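Local coordinates for protein TRAP dicarboxylate transporter-DctP subunit (Desulfovibrio desulfuricans subsp. desulfuricans, PDB 4NHB) that binds sn-glycerol-3-phosphate as a periplasmic solute-binding protein and probably delivers it to a TRAP-type membrane transporter, at residues Lys37-Pro42 / Gly46-Gly51. Numbering follows the deposited sequence.
Sequences KPEGEP and GMHLFG. With G3P (sn-glycerol-3-phosphate), chain P.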
loop_
_atom_site.group_PDB
_atom_site.type_symbol
_atom_site.label_atom_id
_atom_site.label_comp_id
_atom_site.label_asym_id
_atom_site.label_seq_id
_atom_site.Cartn_x
_atom_site.Cartn_y
_atom_site.Cartn_z
ATOM N N LYS A 37 2.125 9.619 1.748
ATOM C CA LYS A 37 2.303 9.314 3.169
ATOM C C LYS A 37 3.217 10.314 3.889
ATOM O O LYS A 37 4.047 10.993 3.276
ATOM C CB LYS A 37 2.794 7.865 3.401
ATOM C CG LYS A 37 1.896 6.756 2.874
ATOM C CD LYS A 37 0.487 6.771 3.529
ATOM C CE LYS A 37 -0.411 5.680 2.934
ATOM N NZ LYS A 37 -1.684 5.496 3.713
ATOM N N PRO A 38 3.033 10.456 5.203
ATOM C CA PRO A 38 3.919 11.342 5.956
ATOM C C PRO A 38 5.352 10.769 6.149
ATOM O O PRO A 38 5.650 9.593 5.894
ATOM C CB PRO A 38 3.193 11.513 7.281
ATOM C CG PRO A 38 2.433 10.295 7.410
ATOM C CD PRO A 38 1.991 9.870 6.053
ATOM N N GLU A 39 6.243 11.642 6.585
ATOM C CA GLU A 39 7.594 11.247 6.968
ATOM C C GLU A 39 7.501 10.205 8.066
ATOM O O GLU A 39 6.558 10.218 8.840
ATOM C CB GLU A 39 8.367 12.461 7.457
ATOM C CG GLU A 39 8.646 13.463 6.372
ATOM C CD GLU A 39 9.729 12.990 5.419
ATOM O OE1 GLU A 39 10.507 12.100 5.812
ATOM O OE2 GLU A 39 9.783 13.484 4.279
ATOM N N GLY A 40 8.461 9.278 8.066
ATOM C CA GLY A 40 8.572 8.197 9.028
ATOM C C GLY A 40 7.641 7.038 8.739
ATOM O O GLY A 40 7.576 6.109 9.508
ATOM N N GLU A 41 6.898 7.109 7.642
ATOM C CA GLU A 41 5.982 6.025 7.263
ATOM C C GLU A 41 6.700 5.208 6.183
ATOM O O GLU A 41 7.465 5.763 5.384
ATOM C CB GLU A 41 4.659 6.622 6.778
ATOM C CG GLU A 41 3.419 5.713 6.896
ATOM C CD GLU A 41 3.121 4.940 5.619
ATOM O OE1 GLU A 41 2.004 4.370 5.491
ATOM O OE2 GLU A 41 4.038 4.824 4.775
ATOM N N PRO A 42 6.490 3.874 6.164
ATOM C CA PRO A 42 7.328 3.069 5.263
ATOM C C PRO A 42 7.369 3.492 3.805
ATOM O O PRO A 42 8.467 3.388 3.262
ATOM C CB PRO A 42 6.786 1.650 5.416
ATOM C CG PRO A 42 6.160 1.634 6.824
ATOM C CD PRO A 42 5.652 3.053 7.057
ATOM N N GLY A 46 10.942 4.530 2.155
ATOM C CA GLY A 46 11.270 3.874 0.908
ATOM C C GLY A 46 11.718 4.820 -0.184
ATOM O O GLY A 46 12.723 4.572 -0.844
ATOM N N MET A 47 10.965 5.891 -0.375
ATOM C CA MET A 47 11.238 6.900 -1.390
ATOM C C MET A 47 12.588 7.545 -1.198
ATOM O O MET A 47 13.376 7.689 -2.153
ATOM C CB MET A 47 10.143 7.975 -1.295
ATOM C CG MET A 47 8.774 7.424 -1.723
ATOM S SD MET A 47 7.382 8.467 -1.215
ATOM C CE MET A 47 7.572 9.661 -2.497
ATOM N N HIS A 48 12.866 7.938 0.029
ATOM C CA HIS A 48 14.140 8.575 0.323
ATOM C C HIS A 48 15.295 7.595 0.108
ATOM O O HIS A 48 16.344 7.964 -0.441
ATOM C CB HIS A 48 14.172 9.101 1.759
ATOM C CG HIS A 48 13.311 10.308 1.996
ATOM N ND1 HIS A 48 13.544 11.527 1.392
ATOM C CD2 HIS A 48 12.210 10.476 2.769
ATOM C CE1 HIS A 48 12.626 12.392 1.789
ATOM N NE2 HIS A 48 11.802 11.775 2.620
ATOM N N LEU A 49 15.112 6.348 0.542
ATOM C CA LEU A 49 16.185 5.366 0.431
ATOM C C LEU A 49 16.456 5.151 -1.045
ATOM O O LEU A 49 17.614 5.107 -1.448
ATOM C CB LEU A 49 15.877 4.019 1.124
ATOM C CG LEU A 49 15.789 3.905 2.644
ATOM C CD1 LEU A 49 15.168 2.557 3.050
ATOM C CD2 LEU A 49 17.168 4.072 3.260
ATOM N N PHE A 50 15.405 5.023 -1.856
ATOM C CA PHE A 50 15.605 4.926 -3.306
ATOM C C PHE A 50 16.436 6.074 -3.835
ATOM O O PHE A 50 17.303 5.884 -4.711
ATOM C CB PHE A 50 14.288 4.918 -4.060
ATOM C CG PHE A 50 14.431 5.166 -5.537
ATOM C CD1 PHE A 50 14.619 4.112 -6.412
ATOM C CD2 PHE A 50 14.364 6.449 -6.044
ATOM C CE1 PHE A 50 14.728 4.320 -7.784
ATOM C CE2 PHE A 50 14.501 6.668 -7.414
ATOM C CZ PHE A 50 14.663 5.604 -8.282
ATOM N N GLY A 51 16.153 7.261 -3.315
ATOM C CA GLY A 51 16.828 8.466 -3.752
ATOM C C GLY A 51 18.294 8.406 -3.364
ATOM O O GLY A 51 19.188 8.678 -4.190
HETATM O O1 G3P P . -2.665 0.416 -1.474
HETATM C C1 G3P P . -3.883 1.044 -1.201
HETATM C C2 G3P P . -3.815 1.753 0.158
HETATM O O2 G3P P . -2.775 2.693 0.133
HETATM C C3 G3P P . -5.153 2.458 0.433
HETATM O O1P G3P P . -5.328 2.576 1.809
HETATM O O4P G3P P . -3.494 4.101 2.295
HETATM O O2P G3P P . -5.782 5.063 1.734
HETATM O O3P G3P P . -5.405 3.968 3.942
HETATM P P G3P P . -4.983 4.020 2.477
#
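Glu39 and His48 join the loop 37-42 to the first turns of helix 42-57 through a carboxylate-imidazole hydrogen bond. His48 NE2 gives its hydrogen to Glu39 OE2 at 3.1 Å, along a nearly straight path (162°). The carboxylate oxygen lies at the ring edge, close to the imidazole plane, and accepts with its syn lone pair, while the two planes are turned 36° from each other. Glu39 reaches the ring because its chain bends about CB-CG (chi2 -74°), and the two side chains meet at about a right angle. Both residues are exposed, so solvent probably weakens this link; a positive charge on His48, if present, would probably strengthen it.

The backbone supplies the second bond. Gly46 N donates to Pro42 O at 2.9 Å, the i to i+4 bond of the opening helical turn, and Phe50 N continues the pattern to Gly46 O. Ahead of the helix, Pro38 to Glu41 form a type II beta turn, with Gly40 at positive phi in its third position. Glu41 is the N-cap, its OE2 accepting from the backbone N of Glu43, and Pro42 begins the helix. Gly46 O is also hydrogen-bonded to Ser265 OG of helix 252-286, and the ring of Pro42 packs on Val269 of the same helix.

At the start of the loop Lys37 turns the other way, into the ligand cleft. Its NZ donates to phosphate oxygen O4P of sn-glycerol-3-phosphate at 2.7 Å and forms a salt bridge with Asp215, while Phe194 adds a cation-pi contact. Arg151, Arg171 and His238 are among the other ligand-binding residues. The arrangement is that of a strand-loop-helix connection in a periplasmic binding protein of the DctP family: the loop after strand 30-34 contributes a ligand-binding lysine and then enters a capped helix.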